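Local coordinates for protein dihydroorotase (Agrobacterium tumefaciens, PDB 2OGJ) that catalyses the zinc-dependent deacetylation of acetyl-(R)-mandelate in vitro and, less efficiently, of acetyl glycolate, at residues F299-S313 with A361-F375. Numbering follows the deposited sequence.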
loop_
_atom_site.group_PDB
_atom_site.type_symbol
_atom_site.label_atom_id
_atom_site.label_comp_id
_atom_site.label_asym_id
_atom_site.label_seq_id
_atom_site.Cartn_x
_atom_site.Cartn_y
_atom_site.Cartn_z
ATOM N N PHE A 299 24.632 20.852 17.607
ATOM C CA PHE A 299 25.085 21.743 16.573
ATOM C C PHE A 299 24.227 22.933 16.186
ATOM O O PHE A 299 24.459 24.040 16.670
ATOM C CB PHE A 299 25.468 20.997 15.294
ATOM C CG PHE A 299 25.717 21.919 14.127
ATOM C CD1 PHE A 299 26.600 22.983 14.246
ATOM C CD2 PHE A 299 25.030 21.758 12.932
ATOM C CE1 PHE A 299 26.791 23.868 13.197
ATOM C CE2 PHE A 299 25.219 22.642 11.879
ATOM C CZ PHE A 299 26.100 23.699 12.014
ATOM N N PRO A 300 23.215 22.734 15.331
ATOM C CA PRO A 300 22.433 23.926 14.967
ATOM C C PRO A 300 22.014 24.802 16.160
ATOM O O PRO A 300 22.627 25.821 16.471
ATOM C CB PRO A 300 21.224 23.342 14.223
ATOM C CG PRO A 300 21.609 21.893 13.941
ATOM C CD PRO A 300 22.438 21.504 15.119
ATOM N N VAL A 301 20.949 24.362 16.814
ATOM C CA VAL A 301 20.347 25.029 17.959
ATOM C C VAL A 301 21.115 24.716 19.219
ATOM O O VAL A 301 21.316 23.550 19.545
ATOM C CB VAL A 301 18.927 24.499 18.182
ATOM C CG1 VAL A 301 18.177 25.372 19.157
ATOM C CG2 VAL A 301 18.227 24.389 16.871
ATOM N N TRP A 302 21.563 25.715 19.952
ATOM C CA TRP A 302 22.248 25.337 21.175
ATOM C C TRP A 302 21.220 25.384 22.305
ATOM O O TRP A 302 21.065 24.438 23.071
ATOM C CB TRP A 302 23.431 26.272 21.440
ATOM C CG TRP A 302 24.531 26.132 20.412
ATOM C CD1 TRP A 302 25.018 24.967 19.875
ATOM C CD2 TRP A 302 25.328 27.184 19.861
ATOM N NE1 TRP A 302 26.069 25.227 19.039
ATOM C CE2 TRP A 302 26.283 26.581 19.008
ATOM C CE3 TRP A 302 25.330 28.579 20.005
ATOM C CZ2 TRP A 302 27.233 27.326 18.304
ATOM C CZ3 TRP A 302 26.275 29.320 19.306
ATOM C CH2 TRP A 302 27.214 28.688 18.464
ATOM N N ASP A 303 20.481 26.482 22.366
ATOM C CA ASP A 303 19.487 26.661 23.393
ATOM C C ASP A 303 18.595 27.831 23.016
ATOM O O ASP A 303 18.857 28.520 22.039
ATOM C CB ASP A 303 20.181 26.921 24.722
ATOM C CG ASP A 303 21.308 27.947 24.606
ATOM O OD1 ASP A 303 22.274 27.829 25.383
ATOM O OD2 ASP A 303 21.239 28.869 23.757
ATOM N N LEU A 304 17.538 28.040 23.792
ATOM C CA LEU A 304 16.599 29.120 23.539
ATOM C C LEU A 304 17.282 30.491 23.492
ATOM O O LEU A 304 16.962 31.327 22.634
ATOM C CB LEU A 304 15.515 29.120 24.617
ATOM C CG LEU A 304 14.319 30.006 24.312
ATOM C CD1 LEU A 304 13.651 29.464 23.054
ATOM C CD2 LEU A 304 13.344 30.044 25.491
ATOM N N ALA A 305 18.220 30.720 24.413
ATOM C CA ALA A 305 18.928 31.996 24.473
ATOM C C ALA A 305 19.637 32.300 23.147
ATOM O O ALA A 305 19.557 33.415 22.633
ATOM C CB ALA A 305 19.930 31.990 25.636
ATOM N N THR A 306 20.325 31.310 22.584
ATOM C CA THR A 306 21.010 31.516 21.315
ATOM C C THR A 306 19.988 31.813 20.208
ATOM O O THR A 306 20.234 32.635 19.322
ATOM C CB THR A 306 21.843 30.267 20.911
ATOM O OG1 THR A 306 22.799 29.964 21.932
ATOM C CG2 THR A 306 22.575 30.514 19.587
ATOM N N THR A 307 18.843 31.137 20.273
ATOM C CA THR A 307 17.790 31.306 19.284
ATOM C C THR A 307 17.218 32.711 19.415
ATOM O O THR A 307 16.881 33.348 18.401
ATOM C CB THR A 307 16.669 30.225 19.485
ATOM O OG1 THR A 307 17.225 28.921 19.278
ATOM C CG2 THR A 307 15.496 30.423 18.513
HETATM N N MSE A 308 17.102 33.199 20.655
HETATM C CA MSE A 308 16.588 34.550 20.889
HETATM C C MSE A 308 17.606 35.549 20.323
HETATM O O MSE A 308 17.234 36.589 19.804
HETATM C CB MSE A 308 16.391 34.805 22.385
HETATM C CG MSE A 308 15.365 33.902 23.069
HETATM SE SE MSE A 308 15.443 33.885 24.896
HETATM C CE MSE A 308 14.832 35.442 25.256
ATOM N N SER A 309 18.888 35.199 20.403
ATOM C CA SER A 309 19.971 36.045 19.906
ATOM C C SER A 309 20.014 36.160 18.381
ATOM O O SER A 309 20.436 37.194 17.859
ATOM C CB SER A 309 21.327 35.534 20.410
ATOM O OG SER A 309 21.379 35.527 21.825
ATOM N N LYS A 310 19.598 35.107 17.674
ATOM C CA LYS A 310 19.583 35.113 16.205
ATOM C C LYS A 310 18.462 36.017 15.691
ATOM O O LYS A 310 18.632 36.735 14.697
ATOM C CB LYS A 310 19.398 33.692 15.653
ATOM C CG LYS A 310 20.551 32.739 15.973
ATOM C CD LYS A 310 20.310 31.363 15.375
ATOM C CE LYS A 310 21.455 30.423 15.678
ATOM N NZ LYS A 310 21.096 29.011 15.361
ATOM N N LEU A 311 17.317 35.987 16.372
ATOM C CA LEU A 311 16.190 36.819 15.980
ATOM C C LEU A 311 16.523 38.271 16.262
ATOM O O LEU A 311 16.216 39.153 15.470
ATOM C CB LEU A 311 14.925 36.411 16.735
ATOM C CG LEU A 311 14.020 35.360 16.082
ATOM C CD1 LEU A 311 13.674 35.813 14.666
ATOM C CD2 LEU A 311 14.702 33.990 16.075
ATOM N N LEU A 312 17.162 38.516 17.397
ATOM C CA LEU A 312 17.562 39.868 17.768
ATOM C C LEU A 312 18.567 40.403 16.757
ATOM O O LEU A 312 18.620 41.600 16.513
ATOM C CB LEU A 312 18.217 39.886 19.155
ATOM C CG LEU A 312 18.488 41.279 19.722
ATOM C CD1 LEU A 312 17.173 41.867 20.195
ATOM C CD2 LEU A 312 19.452 41.199 20.882
ATOM N N SER A 313 19.364 39.504 16.185
ATOM C CA SER A 313 20.386 39.875 15.217
ATOM C C SER A 313 19.811 40.226 13.854
ATOM O O SER A 313 20.453 40.926 13.081
ATOM C CB SER A 313 21.404 38.744 15.060
ATOM O OG SER A 313 20.917 37.732 14.197
ATOM N N ALA A 361 27.077 31.889 15.118
ATOM C CA ALA A 361 26.080 30.847 15.263
ATOM C C ALA A 361 25.699 30.516 13.827
ATOM O O ALA A 361 25.833 31.352 12.935
ATOM C CB ALA A 361 24.885 31.373 16.021
ATOM N N THR A 362 25.252 29.299 13.579
ATOM C CA THR A 362 24.872 28.953 12.225
ATOM C C THR A 362 23.453 28.428 12.243
ATOM O O THR A 362 23.064 27.717 13.164
ATOM C CB THR A 362 25.847 27.916 11.623
ATOM O OG1 THR A 362 25.130 27.008 10.770
ATOM C CG2 THR A 362 26.569 27.156 12.731
ATOM N N ASP A 363 22.680 28.804 11.227
ATOM C CA ASP A 363 21.276 28.395 11.102
ATOM C C ASP A 363 21.108 27.016 10.473
ATOM O O ASP A 363 22.082 26.288 10.240
ATOM C CB ASP A 363 20.487 29.437 10.283
ATOM C CG ASP A 363 20.984 29.563 8.830
ATOM O OD1 ASP A 363 20.549 30.491 8.109
ATOM O OD2 ASP A 363 21.806 28.734 8.398
ATOM N N SER A 364 19.861 26.671 10.183
ATOM C CA SER A 364 19.535 25.388 9.583
ATOM C C SER A 364 19.952 25.315 8.118
ATOM O O SER A 364 19.731 24.302 7.448
ATOM C CB SER A 364 18.039 25.130 9.711
ATOM O OG SER A 364 17.635 25.229 11.062
ATOM N N ASN A 365 20.548 26.397 7.623
ATOM C CA ASN A 365 21.015 26.445 6.237
ATOM C C ASN A 365 22.524 26.532 6.104
ATOM O O ASN A 365 23.047 26.845 5.033
ATOM C CB ASN A 365 20.367 27.611 5.482
ATOM C CG ASN A 365 19.009 27.248 4.940
ATOM O OD1 ASN A 365 18.796 26.117 4.510
ATOM N ND2 ASN A 365 18.084 28.200 4.946
ATOM N N GLY A 366 23.226 26.248 7.192
ATOM C CA GLY A 366 24.674 26.300 7.149
ATOM C C GLY A 366 25.200 27.720 7.118
ATOM O O GLY A 366 26.398 27.935 7.292
ATOM N N ASP A 367 24.315 28.688 6.884
ATOM C CA ASP A 367 24.701 30.097 6.858
ATOM C C ASP A 367 25.176 30.512 8.238
ATOM O O ASP A 367 24.502 30.266 9.237
ATOM C CB ASP A 367 23.517 30.969 6.444
ATOM C CG ASP A 367 23.574 31.376 4.991
ATOM O OD1 ASP A 367 24.426 32.231 4.656
ATOM O OD2 ASP A 367 22.779 30.841 4.188
ATOM N N VAL A 368 26.340 31.144 8.293
ATOM C CA VAL A 368 26.888 31.576 9.564
ATOM C C VAL A 368 26.789 33.079 9.756
ATOM O O VAL A 368 27.099 33.846 8.852
ATOM C CB VAL A 368 28.362 31.155 9.690
ATOM C CG1 VAL A 368 29.013 31.873 10.854
ATOM C CG2 VAL A 368 28.452 29.660 9.908
ATOM N N SER A 369 26.329 33.487 10.932
ATOM C CA SER A 369 26.229 34.895 11.276
ATOM C C SER A 369 26.894 35.058 12.642
ATOM O O SER A 369 26.900 34.126 13.447
ATOM C CB SER A 369 24.767 35.331 11.346
ATOM O OG SER A 369 24.648 36.633 11.896
ATOM N N ARG A 370 27.476 36.223 12.905
ATOM C CA ARG A 370 28.128 36.449 14.196
ATOM C C ARG A 370 27.370 37.458 15.033
ATOM O O ARG A 370 27.436 38.660 14.785
ATOM C CB ARG A 370 29.581 36.902 14.015
ATOM C CG ARG A 370 29.788 38.077 13.078
ATOM C CD ARG A 370 31.251 38.542 13.087
ATOM N NE ARG A 370 32.190 37.513 12.631
ATOM C CZ ARG A 370 32.675 36.529 13.388
ATOM N NH1 ARG A 370 32.314 36.420 14.663
ATOM N NH2 ARG A 370 33.538 35.654 12.874
ATOM N N LEU A 371 26.651 36.939 16.025
ATOM C CA LEU A 371 25.838 37.739 16.936
ATOM C C LEU A 371 26.682 38.713 17.775
ATOM O O LEU A 371 27.687 38.336 18.380
ATOM C CB LEU A 371 25.032 36.803 17.852
ATOM C CG LEU A 371 24.461 35.558 17.155
ATOM C CD1 LEU A 371 23.938 34.574 18.173
ATOM C CD2 LEU A 371 23.374 35.963 16.188
ATOM N N LYS A 372 26.254 39.970 17.793
ATOM C CA LYS A 372 26.940 41.033 18.519
ATOM C C LYS A 372 26.381 41.246 19.930
ATOM O O LYS A 372 26.979 41.948 20.748
ATOM C CB LYS A 372 26.846 42.342 17.724
ATOM C CG LYS A 372 27.465 42.292 16.324
ATOM C CD LYS A 372 28.935 41.924 16.394
ATOM C CE LYS A 372 29.622 42.113 15.057
ATOM N NZ LYS A 372 31.055 41.689 15.129
ATOM N N ARG A 373 25.227 40.647 20.205
ATOM C CA ARG A 373 24.587 40.742 21.511
ATOM C C ARG A 373 24.030 39.371 21.858
ATOM O O ARG A 373 23.470 38.689 21.008
ATOM C CB ARG A 373 23.478 41.785 21.486
ATOM C CG ARG A 373 24.010 43.187 21.304
ATOM C CD ARG A 373 22.954 44.104 20.739
ATOM N NE ARG A 373 22.018 44.602 21.740
ATOM C CZ ARG A 373 20.870 45.205 21.441
ATOM N NH1 ARG A 373 20.514 45.376 20.172
ATOM N NH2 ARG A 373 20.080 45.650 22.409
ATOM N N LEU A 374 24.191 38.968 23.111
ATOM C CA LEU A 374 23.732 37.658 23.526
ATOM C C LEU A 374 22.872 37.565 24.768
ATOM O O LEU A 374 23.238 38.049 25.843
ATOM C CB LEU A 374 24.931 36.741 23.723
ATOM C CG LEU A 374 25.704 36.399 22.462
ATOM C CD1 LEU A 374 26.952 35.637 22.857
ATOM C CD2 LEU A 374 24.824 35.590 21.515
ATOM N N PHE A 375 21.717 36.934 24.616
ATOM C CA PHE A 375 20.879 36.721 25.766
ATOM C C PHE A 375 21.666 35.669 26.526
ATOM O O PHE A 375 22.113 34.672 25.949
ATOM C CB PHE A 375 19.502 36.193 25.377
ATOM C CG PHE A 375 18.605 37.238 24.797
ATOM C CD1 PHE A 375 18.681 37.564 23.444
ATOM C CD2 PHE A 375 17.701 37.920 25.610
ATOM C CE1 PHE A 375 17.872 38.558 22.906
ATOM C CE2 PHE A 375 16.884 38.917 25.084
ATOM C CZ PHE A 375 16.969 39.237 23.728
#
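Phe375 and Ser309 form a polar link between strand 368-382, past its corner at 372-373, and helix 304-313: Phe375 N donates to Ser309 OG over 3.1 Å at a nearly straight 162°. Ser309 OG in turn donates to Ala305 O, 2.9 Å away, one turn back, so the hydroxyl relays the strand amide to the helix; its chi1 of -60° sets OG beside its own backbone N for both tasks. At the helix start, the N-cap Asp303 accepts through OD2 from Thr306 N and Thr306 OG1, which approach from opposite faces of the carboxylate.

The largest apolar patch surrounds the Phe375 ring. Met308 CB lies over one face, 4.2 Å from the ring centroid, a CH-pi contact, and the bent selenomethionine chain adds a Met-aromatic contact from SE. Leu312 CD2 meets Phe375 CE1 at 3.7 Å and also covers one face of the Arg373 guanidinium. Separately, Leu371 splits its branches, CD1 against Ser309 CB and CD2 against Ser313 CB, both at 3.6 Å, while Ala361 CB packs on Lys310 CE (3.6 Å) and Trp302 CZ3 (4.1 Å).

The helix axis runs at 94° to strand 368-371, in the second arm of a beta hairpin; Ala305 and Met308 also touch Trp73 of strand 68-75, in the metal-dependent amidohydrolase TIM-barrel fold.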